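Galactose mutarotase-like protein (Clostridium acetobutylicum, PDB 3OS7) is probably a carbohydrate-binding enzyme of the aldose 1-epimerase (galactose mutarotase) family, many of whose members interconvert the alpha and beta anomers of aldose sugars. Local coordinates at residues Cys20-Ala25 with Glu29-Pro34; Val41-Thr46 with Val50-Thr55; Ser156-Leu159 with Leu164-Thr167. One frame throughout, in Å; residues are numbered along the deposited sequence.

In the fold
All three contacts are antiparallel hairpins, and all three touch one another. Contacts 1 and 2 belong to one five-stranded sheet, in which strands 28-33 and 39-45 are neighbours, joined through the E29 O–K44 N and L31 O–V41 N pairs, probably by hydrogen bonds. Contact 3 lies on the strands packed against that sheet, with Y157 touching I32 and L159 and L164 touching L43. Contact 1 is the most buried of the three and chiefly apolar beyond its backbone ladder. Contact 2, partly buried, departs from regular pairing and takes in water. Contact 3, also partly buried, keeps its regular ladder between a largely apolar face, where Q166 lies beside Y157, and a polar one.

Contact 1: residues Cys20-Ala25 with Glu29-Pro34; sequences CIRFAA and EALIIP
Strands 20-25 and 29-33, the arms of a beta hairpin in a five-stranded sheet, run antiparallel, their axes 4.6 Å apart at closest approach and 160° between their directions. I21 with I32 and F23 with A30 are the hydrogen-bonded pairs, each joined by two reciprocal N-H to O=C bonds; the shortest runs from A30 N to F23 O, at 2.8 Å. R22 with L31 and A24 with E29 fill the non-hydrogen-bonded positions between and beyond them.

On the face of I21 and F23, the methyl of A30 sits over one face of the F23 ring, CB being 3.8 Å from the ring centroid in a CH-pi contact. A chi1 of 56° places the ring between the backbone N and carbonyl carbon of F23 and swings it across to the partner strand. Beside it, I32 CG2 packs on I21 CB at 3.6 Å. On the other face L31 forks: CD1 meets C20 SG at 3.6 Å and also lies over the R22 guanidinium, while CD2 approaches R22 NH1. E29 OE2 comes to 3.3 Å from R22 CD, but stays 4.1 Å from NH1.

R22 NE instead forms a salt bridge with E12. The pairing therefore rests on backbone bonds and apolar contact, the arginine's charge probably met mainly by strand 8-14.

Contact 2: residues Val41-Thr46 with Val50-Thr55; sequences VELKDT and VTILRT
Backbone hydrogen bonds join V41-T46 to V50-T55 most regularly near the turn, where D45 and V50 form a reciprocal pair: D45 N reaches V50 O at 2.8 Å, and V50 N returns a longer bond to D45 O. Next along, I52 N meets L43 O almost head-on, with a C=O...N angle of 174°. These bonds close the hairpin of strands 39-45 and 50-51, the latter being one of the two outermost strands of a five-stranded antiparallel sheet. Strand geometry ends at T51, and past the I52 N bond side-chain and water bonds replace the ladder.

T55 supplies one of them: its OG1 donates to V41 O at 2.6 Å. A chi1 of -49° sets that hydroxyl beside its own backbone N, while CG2 also rests near the same carbonyl. One water accepts from L43 N and donates to L53 O, and is bonded to T51 OG1 as well. A second water links T51 OG1 to E42 OE2, donating to the carboxylate at 2.7 Å.

Apolar contact centres on L43. Its side chain lies alongside that of I52, pointing the same way, with CD2 3.6 Å from I52 CD1, and its CB meets L53 CD1 at 3.8 Å. L336 and I338 of strand 329-340 pack against L43 and I52 respectively.

Contact 3: residues Ser156-Leu159 with Leu164-Thr167; sequences SYEL and LKQT
A regular antiparallel hairpin, formed by strands 151-160 and 163-172, brings S156-L159 beside L164-T167. The axes of the two segments approach to 4.7 Å, and their directions differ by 163°. S156 with T167 and E158 with K165 are the hydrogen-bonded pairs, each exchanging two backbone bonds; T167 N to S156 O is nearly straight, at 176° about the hydrogen.

Y157 and Q166, a non-hydrogen-bonded pair, lie side by side and point the same way, ring and amide planes turned 62° apart. With chi1 at -75°, the tyrosine CG stands beside the backbone N, and the ring atom CE1 comes to 3.5 Å from both Q166 CB and Q166 CG. Further out, Y157 OH lies 3.0 Å from Q166 OE1. L164 meets the near end of the same ring obliquely, its two methyls both 3.8 Å from Y157 CD1, and its CD1 also touches L159 CD1.

On the other face the chemistry is polar. E158 crosses K165 obliquely, meeting the aliphatic part of the lysine, with K165 CE 3.9 Å from E158 OE1; NZ is farther still, so any attraction between the charges is probably modest. A water donates to S156 O and is bonded to T167 OG1, bridging the strands, while S156 OG bonds to E132.

Strands 128-137 and 329-340 flank the hairpin through backbone hydrogen bonds, to Y157 and L159 on one side and to L164 and Q166 on the other. V40 and L43 of strand 39-45 pack onto the face bearing Y157, L159 and L164, and Y184 of strand 178-189 touches Y157 and Q166.

Contact 1: residues Cys20-Ala25 with Glu29-Pro34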
loop_
_atom_site.group_PDB
_atom_site.type_symbol
_atom_site.label_atom_id
_atom_site.label_comp_id
_atom_site.label_asym_id
_atom_site.label_seq_id
_atom_site.Cartn_x
_atom_site.Cartn_y
_atom_site.Cartn_z
ATOM N N CYS A 20 10.464 -11.006 -14.090
ATOM C CA CYS A 20 9.877 -9.733 -13.702
ATOM C C CYS A 20 9.240 -9.167 -14.956
ATOM O O CYS A 20 9.551 -9.625 -16.074
ATOM C CB CYS A 20 10.928 -8.816 -13.119
ATOM S SG CYS A 20 12.156 -8.147 -14.257
ATOM N N ILE A 21 8.304 -8.246 -14.775
ATOM C CA ILE A 21 7.696 -7.541 -15.893
ATOM C C ILE A 21 7.981 -6.055 -15.783
ATOM O O ILE A 21 7.632 -5.416 -14.768
ATOM C CB ILE A 21 6.147 -7.769 -15.977
ATOM C CG1 ILE A 21 5.749 -9.251 -15.940
ATOM C CG2 ILE A 21 5.577 -7.041 -17.213
ATOM C CD1 ILE A 21 6.113 -10.038 -17.160
ATOM N N ARG A 22 8.642 -5.506 -16.805
ATOM C CA ARG A 22 8.851 -4.073 -16.947
ATOM C C ARG A 22 7.822 -3.553 -17.954
ATOM O O ARG A 22 7.590 -4.174 -18.985
ATOM C CB ARG A 22 10.240 -3.823 -17.483
ATOM C CG ARG A 22 10.849 -2.526 -17.121
ATOM C CD ARG A 22 12.335 -2.512 -17.512
ATOM N NE ARG A 22 13.151 -3.528 -16.845
ATOM C CZ ARG A 22 13.783 -3.374 -15.675
ATOM N NH1 ARG A 22 13.680 -2.257 -14.970
ATOM N NH2 ARG A 22 14.506 -4.363 -15.188
ATOM N N PHE A 23 7.173 -2.443 -17.642
ATOM C CA PHE A 23 6.116 -1.932 -18.528
ATOM C C PHE A 23 6.145 -0.417 -18.573
ATOM O O PHE A 23 6.529 0.228 -17.603
ATOM C CB PHE A 23 4.718 -2.543 -18.209
ATOM C CG PHE A 23 4.211 -2.367 -16.782
ATOM C CD1 PHE A 23 4.822 -2.999 -15.711
ATOM C CD2 PHE A 23 3.027 -1.675 -16.535
ATOM C CE1 PHE A 23 4.307 -2.894 -14.429
ATOM C CE2 PHE A 23 2.536 -1.524 -15.240
ATOM C CZ PHE A 23 3.177 -2.132 -14.184
ATOM N N ALA A 24 5.737 0.133 -19.717
ATOM C CA ALA A 24 5.941 1.530 -20.027
ATOM C C ALA A 24 4.767 2.049 -20.847
ATOM O O ALA A 24 4.296 1.372 -21.775
ATOM C CB ALA A 24 7.252 1.699 -20.813
ATOM N N ALA A 25 4.304 3.245 -20.503
ATOM C CA ALA A 25 3.320 3.945 -21.321
ATOM C C ALA A 25 3.296 5.387 -20.892
ATOM O O ALA A 25 3.522 5.680 -19.720
ATOM C CB ALA A 25 1.912 3.305 -21.158
ATOM N N GLU A 29 7.507 4.392 -16.611
ATOM C CA GLU A 29 7.973 3.024 -16.652
ATOM C C GLU A 29 7.872 2.422 -15.242
ATOM O O GLU A 29 8.191 3.101 -14.245
ATOM C CB GLU A 29 9.418 2.982 -17.146
ATOM C CG GLU A 29 10.000 1.584 -17.252
ATOM C CD GLU A 29 11.434 1.600 -17.760
ATOM O OE1 GLU A 29 11.737 2.453 -18.633
ATOM O OE2 GLU A 29 12.232 0.764 -17.267
ATOM N N ALA A 30 7.405 1.181 -15.165
ATOM C CA ALA A 30 7.253 0.442 -13.917
ATOM C C ALA A 30 7.923 -0.936 -13.984
ATOM O O ALA A 30 8.174 -1.481 -15.068
ATOM C CB ALA A 30 5.800 0.278 -13.542
ATOM N N LEU A 31 8.168 -1.495 -12.819
ATOM C CA LEU A 31 8.763 -2.835 -12.705
ATOM C C LEU A 31 7.998 -3.576 -11.623
ATOM O O LEU A 31 7.908 -3.093 -10.504
ATOM C CB LEU A 31 10.245 -2.722 -12.345
ATOM C CG LEU A 31 10.988 -4.040 -12.101
ATOM C CD1 LEU A 31 10.913 -4.937 -13.342
ATOM C CD2 LEU A 31 12.433 -3.705 -11.702
ATOM N N ILE A 32 7.478 -4.763 -11.949
ATOM C CA ILE A 32 6.764 -5.571 -11.021
ATOM C C ILE A 32 7.450 -6.939 -10.847
ATOM O O ILE A 32 7.999 -7.499 -11.808
ATOM C CB ILE A 32 5.269 -5.731 -11.429
ATOM C CG1 ILE A 32 4.440 -6.344 -10.289
ATOM C CG2 ILE A 32 5.108 -6.558 -12.724
ATOM C CD1 ILE A 32 2.908 -6.314 -10.594
ATOM N N ILE A 33 7.451 -7.417 -9.595
ATOM C CA ILE A 33 8.098 -8.691 -9.234
ATOM C C ILE A 33 7.048 -9.716 -8.758
ATOM O O ILE A 33 6.719 -9.785 -7.560
ATOM C CB ILE A 33 9.148 -8.534 -8.124
ATOM C CG1 ILE A 33 10.070 -7.316 -8.341
ATOM C CG2 ILE A 33 9.981 -9.847 -8.027
ATOM C CD1 ILE A 33 10.902 -7.365 -9.599
ATOM N N PRO A 34 6.520 -10.522 -9.687
ATOM C CA PRO A 34 5.487 -11.491 -9.314
ATOM C C PRO A 34 5.872 -12.438 -8.175
ATOM O O PRO A 34 5.056 -12.652 -7.267
ATOM C CB PRO A 34 5.215 -12.239 -10.622
ATOM C CG PRO A 34 5.583 -11.258 -11.684
ATOM C CD PRO A 34 6.761 -10.503 -11.136
#

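Contact 2: residues Val41-Thr46 with Val50-Thr55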
loop_
_atom_site.group_PDB
_atom_site.type_symbol
_atom_site.label_atom_id
_atom_site.label_comp_id
_atom_site.label_asym_id
_atom_site.label_seq_id
_atom_site.Cartn_x
_atom_site.Cartn_y
_atom_site.Cartn_z
ATOM N N VAL A 41 8.016 -2.353 -7.639
ATOM C CA VAL A 41 9.164 -1.802 -6.928
ATOM C C VAL A 41 9.753 -0.564 -7.549
ATOM O O VAL A 41 10.580 0.108 -6.932
ATOM C CB VAL A 41 10.292 -2.851 -6.766
ATOM C CG1 VAL A 41 9.796 -4.000 -5.918
ATOM C CG2 VAL A 41 10.876 -3.331 -8.129
ATOM N N GLU A 42 9.315 -0.237 -8.755
ATOM C CA GLU A 42 9.748 0.966 -9.429
ATOM C C GLU A 42 8.615 1.589 -10.239
ATOM O O GLU A 42 7.888 0.886 -10.896
ATOM C CB GLU A 42 10.922 0.639 -10.365
ATOM C CG GLU A 42 11.677 1.891 -10.757
ATOM C CD GLU A 42 12.945 1.585 -11.517
ATOM O OE1 GLU A 42 12.844 0.850 -12.518
ATOM O OE2 GLU A 42 14.025 2.070 -11.099
ATOM N N LEU A 43 8.470 2.909 -10.139
ATOM C CA LEU A 43 7.578 3.700 -10.991
ATOM C C LEU A 43 8.279 5.027 -11.246
ATOM O O LEU A 43 8.516 5.800 -10.302
ATOM C CB LEU A 43 6.252 3.979 -10.325
ATOM C CG LEU A 43 5.305 4.868 -11.146
ATOM C CD1 LEU A 43 4.891 4.198 -12.495
ATOM C CD2 LEU A 43 4.087 5.272 -10.334
ATOM N N LYS A 44 8.695 5.254 -12.485
ATOM C CA LYS A 44 9.481 6.451 -12.766
ATOM C C LYS A 44 9.009 7.147 -14.024
ATOM O O LYS A 44 8.299 6.563 -14.830
ATOM C CB LYS A 44 10.965 6.096 -12.854
ATOM C CG LYS A 44 11.304 5.092 -13.913
ATOM C CD LYS A 44 12.748 4.571 -13.767
ATOM C CE LYS A 44 13.127 3.770 -14.992
ATOM N NZ LYS A 44 14.578 3.449 -15.025
ATOM N N ASP A 45 9.418 8.395 -14.181
ATOM C CA ASP A 45 9.244 9.166 -15.437
ATOM C C ASP A 45 10.644 9.653 -15.766
ATOM O O ASP A 45 11.105 10.648 -15.204
ATOM C CB ASP A 45 8.261 10.337 -15.229
ATOM C CG ASP A 45 7.974 11.165 -16.533
ATOM O OD1 ASP A 45 8.881 11.376 -17.351
ATOM O OD2 ASP A 45 6.813 11.622 -16.723
ATOM N N THR A 46 11.346 8.931 -16.632
ATOM C CA THR A 46 12.770 9.206 -16.834
ATOM C C THR A 46 12.995 10.618 -17.425
ATOM O O THR A 46 13.966 11.285 -17.066
ATOM C CB THR A 46 13.457 8.120 -17.694
ATOM O OG1 THR A 46 12.796 8.023 -18.952
ATOM C CG2 THR A 46 13.397 6.763 -16.995
ATOM N N VAL A 50 12.064 11.716 -12.346
ATOM C CA VAL A 50 11.344 11.418 -11.104
ATOM C C VAL A 50 11.263 9.911 -10.952
ATOM O O VAL A 50 10.929 9.204 -11.926
ATOM C CB VAL A 50 9.943 12.026 -11.083
ATOM C CG1 VAL A 50 9.136 11.511 -9.886
ATOM C CG2 VAL A 50 10.025 13.564 -11.072
ATOM N N THR A 51 11.616 9.416 -9.761
ATOM C CA THR A 51 11.381 8.026 -9.412
ATOM C C THR A 51 10.570 8.002 -8.113
ATOM O O THR A 51 11.031 8.432 -7.053
ATOM C CB THR A 51 12.665 7.156 -9.343
ATOM O OG1 THR A 51 12.315 5.848 -8.881
ATOM C CG2 THR A 51 13.716 7.745 -8.433
ATOM N N ILE A 52 9.346 7.510 -8.219
ATOM C CA ILE A 52 8.368 7.636 -7.120
ATOM C C ILE A 52 8.560 6.626 -5.986
ATOM O O ILE A 52 8.502 6.977 -4.812
ATOM C CB ILE A 52 6.948 7.491 -7.655
ATOM C CG1 ILE A 52 6.631 8.628 -8.628
ATOM C CG2 ILE A 52 5.924 7.401 -6.489
ATOM C CD1 ILE A 52 5.244 8.505 -9.280
ATOM N N LEU A 53 8.722 5.365 -6.335
ATOM C CA LEU A 53 8.693 4.274 -5.360
ATOM C C LEU A 53 10.102 3.849 -4.962
ATOM O O LEU A 53 11.003 3.759 -5.804
ATOM C CB LEU A 53 7.965 3.025 -5.903
ATOM C CG LEU A 53 6.482 3.212 -6.224
ATOM C CD1 LEU A 53 5.896 2.053 -7.043
ATOM C CD2 LEU A 53 5.678 3.505 -4.927
ATOM N N ARG A 54 10.250 3.519 -3.688
ATOM C CA ARG A 54 11.539 3.071 -3.183
ATOM C C ARG A 54 11.850 1.694 -3.749
ATOM O O ARG A 54 11.092 0.762 -3.542
ATOM C CB ARG A 54 11.536 3.032 -1.667
ATOM C CG ARG A 54 12.951 2.844 -1.123
ATOM C CD ARG A 54 12.873 2.355 0.262
ATOM N NE ARG A 54 14.154 2.402 0.939
ATOM C CZ ARG A 54 14.510 1.592 1.926
ATOM N NH1 ARG A 54 13.673 0.668 2.393
ATOM N NH2 ARG A 54 15.700 1.756 2.489
ATOM N N THR A 55 12.983 1.584 -4.445
ATOM C CA THR A 55 13.367 0.393 -5.213
ATOM C C THR A 55 14.614 -0.249 -4.581
ATOM O O THR A 55 15.538 0.472 -4.200
ATOM C CB THR A 55 13.733 0.781 -6.674
ATOM O OG1 THR A 55 12.716 1.625 -7.248
ATOM C CG2 THR A 55 13.965 -0.461 -7.577
HETATM O O HOH W 1 14.312 4.148 -9.359
HETATM O O HOH W 2 10.423 4.124 -8.340
#

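Contact 3: residues Ser156-Leu159 with Leu164-Thr167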
loop_
_atom_site.group_PDB
_atom_site.type_symbol
_atom_site.label_atom_id
_atom_site.label_comp_id
_atom_site.label_asym_id
_atom_site.label_seq_id
_atom_site.Cartn_x
_atom_site.Cartn_y
_atom_site.Cartn_z
ATOM N N SER A 156 -4.347 -5.296 -10.552
ATOM C CA SER A 156 -4.447 -4.900 -11.937
ATOM C C SER A 156 -3.850 -3.513 -12.130
ATOM O O SER A 156 -4.393 -2.497 -11.669
ATOM C CB SER A 156 -5.907 -4.948 -12.386
ATOM O OG SER A 156 -5.981 -4.627 -13.770
ATOM N N TYR A 157 -2.693 -3.468 -12.781
ATOM C CA TYR A 157 -1.967 -2.232 -12.966
ATOM C C TYR A 157 -2.104 -1.711 -14.372
ATOM O O TYR A 157 -1.768 -2.400 -15.331
ATOM C CB TYR A 157 -0.493 -2.449 -12.630
ATOM C CG TYR A 157 -0.258 -2.549 -11.153
ATOM C CD1 TYR A 157 -0.321 -1.399 -10.357
ATOM C CD2 TYR A 157 0.010 -3.743 -10.543
ATOM C CE1 TYR A 157 -0.097 -1.454 -9.010
ATOM C CE2 TYR A 157 0.236 -3.795 -9.167
ATOM C CZ TYR A 157 0.173 -2.646 -8.411
ATOM O OH TYR A 157 0.382 -2.666 -7.036
ATOM N N GLU A 158 -2.599 -0.485 -14.502
ATOM C CA GLU A 158 -2.736 0.139 -15.796
ATOM C C GLU A 158 -1.854 1.373 -15.822
ATOM O O GLU A 158 -2.068 2.344 -15.096
ATOM C CB GLU A 158 -4.185 0.505 -16.072
ATOM C CG GLU A 158 -4.374 1.356 -17.312
ATOM C CD GLU A 158 -5.692 2.148 -17.252
ATOM O OE1 GLU A 158 -6.735 1.472 -17.386
ATOM O OE2 GLU A 158 -5.672 3.409 -17.028
ATOM N N LEU A 159 -0.868 1.349 -16.693
ATOM C CA LEU A 159 0.015 2.491 -16.851
ATOM C C LEU A 159 -0.363 3.291 -18.112
ATOM O O LEU A 159 -0.660 2.714 -19.161
ATOM C CB LEU A 159 1.447 1.982 -16.931
ATOM C CG LEU A 159 2.607 2.944 -16.758
ATOM C CD1 LEU A 159 2.529 3.711 -15.418
ATOM C CD2 LEU A 159 3.933 2.131 -16.875
ATOM N N LEU A 164 0.056 5.641 -12.996
ATOM C CA LEU A 164 -0.238 4.256 -12.670
ATOM C C LEU A 164 -1.575 4.164 -11.944
ATOM O O LEU A 164 -1.770 4.839 -10.958
ATOM C CB LEU A 164 0.849 3.660 -11.769
ATOM C CG LEU A 164 0.705 2.168 -11.430
ATOM C CD1 LEU A 164 0.920 1.322 -12.688
ATOM C CD2 LEU A 164 1.755 1.739 -10.346
ATOM N N LYS A 165 -2.470 3.323 -12.453
ATOM C CA LYS A 165 -3.728 2.992 -11.776
ATOM C C LYS A 165 -3.662 1.551 -11.290
ATOM O O LYS A 165 -3.321 0.613 -12.032
ATOM C CB LYS A 165 -4.918 3.164 -12.726
ATOM C CG LYS A 165 -6.270 2.933 -12.097
ATOM C CD LYS A 165 -7.422 3.420 -13.010
ATOM C CE LYS A 165 -8.040 2.382 -13.822
ATOM N NZ LYS A 165 -9.463 2.790 -14.131
ATOM N N GLN A 166 -3.910 1.404 -10.007
ATOM C CA GLN A 166 -3.846 0.148 -9.320
ATOM C C GLN A 166 -5.270 -0.207 -8.891
ATOM O O GLN A 166 -5.856 0.484 -8.044
ATOM C CB GLN A 166 -2.961 0.327 -8.083
ATOM C CG GLN A 166 -2.990 -0.837 -7.087
ATOM C CD GLN A 166 -2.372 -0.432 -5.774
ATOM O OE1 GLN A 166 -1.183 -0.665 -5.522
ATOM N NE2 GLN A 166 -3.153 0.255 -4.960
ATOM N N THR A 167 -5.817 -1.287 -9.445
ATOM C CA THR A 167 -7.101 -1.828 -8.986
ATOM C C THR A 167 -6.808 -3.136 -8.242
ATOM O O THR A 167 -6.336 -4.113 -8.830
ATOM C CB THR A 167 -8.118 -2.020 -10.161
ATOM O OG1 THR A 167 -8.328 -0.774 -10.832
ATOM C CG2 THR A 167 -9.489 -2.517 -9.657
HETATM O O HOH W 3 -6.226 -0.585 -12.724
#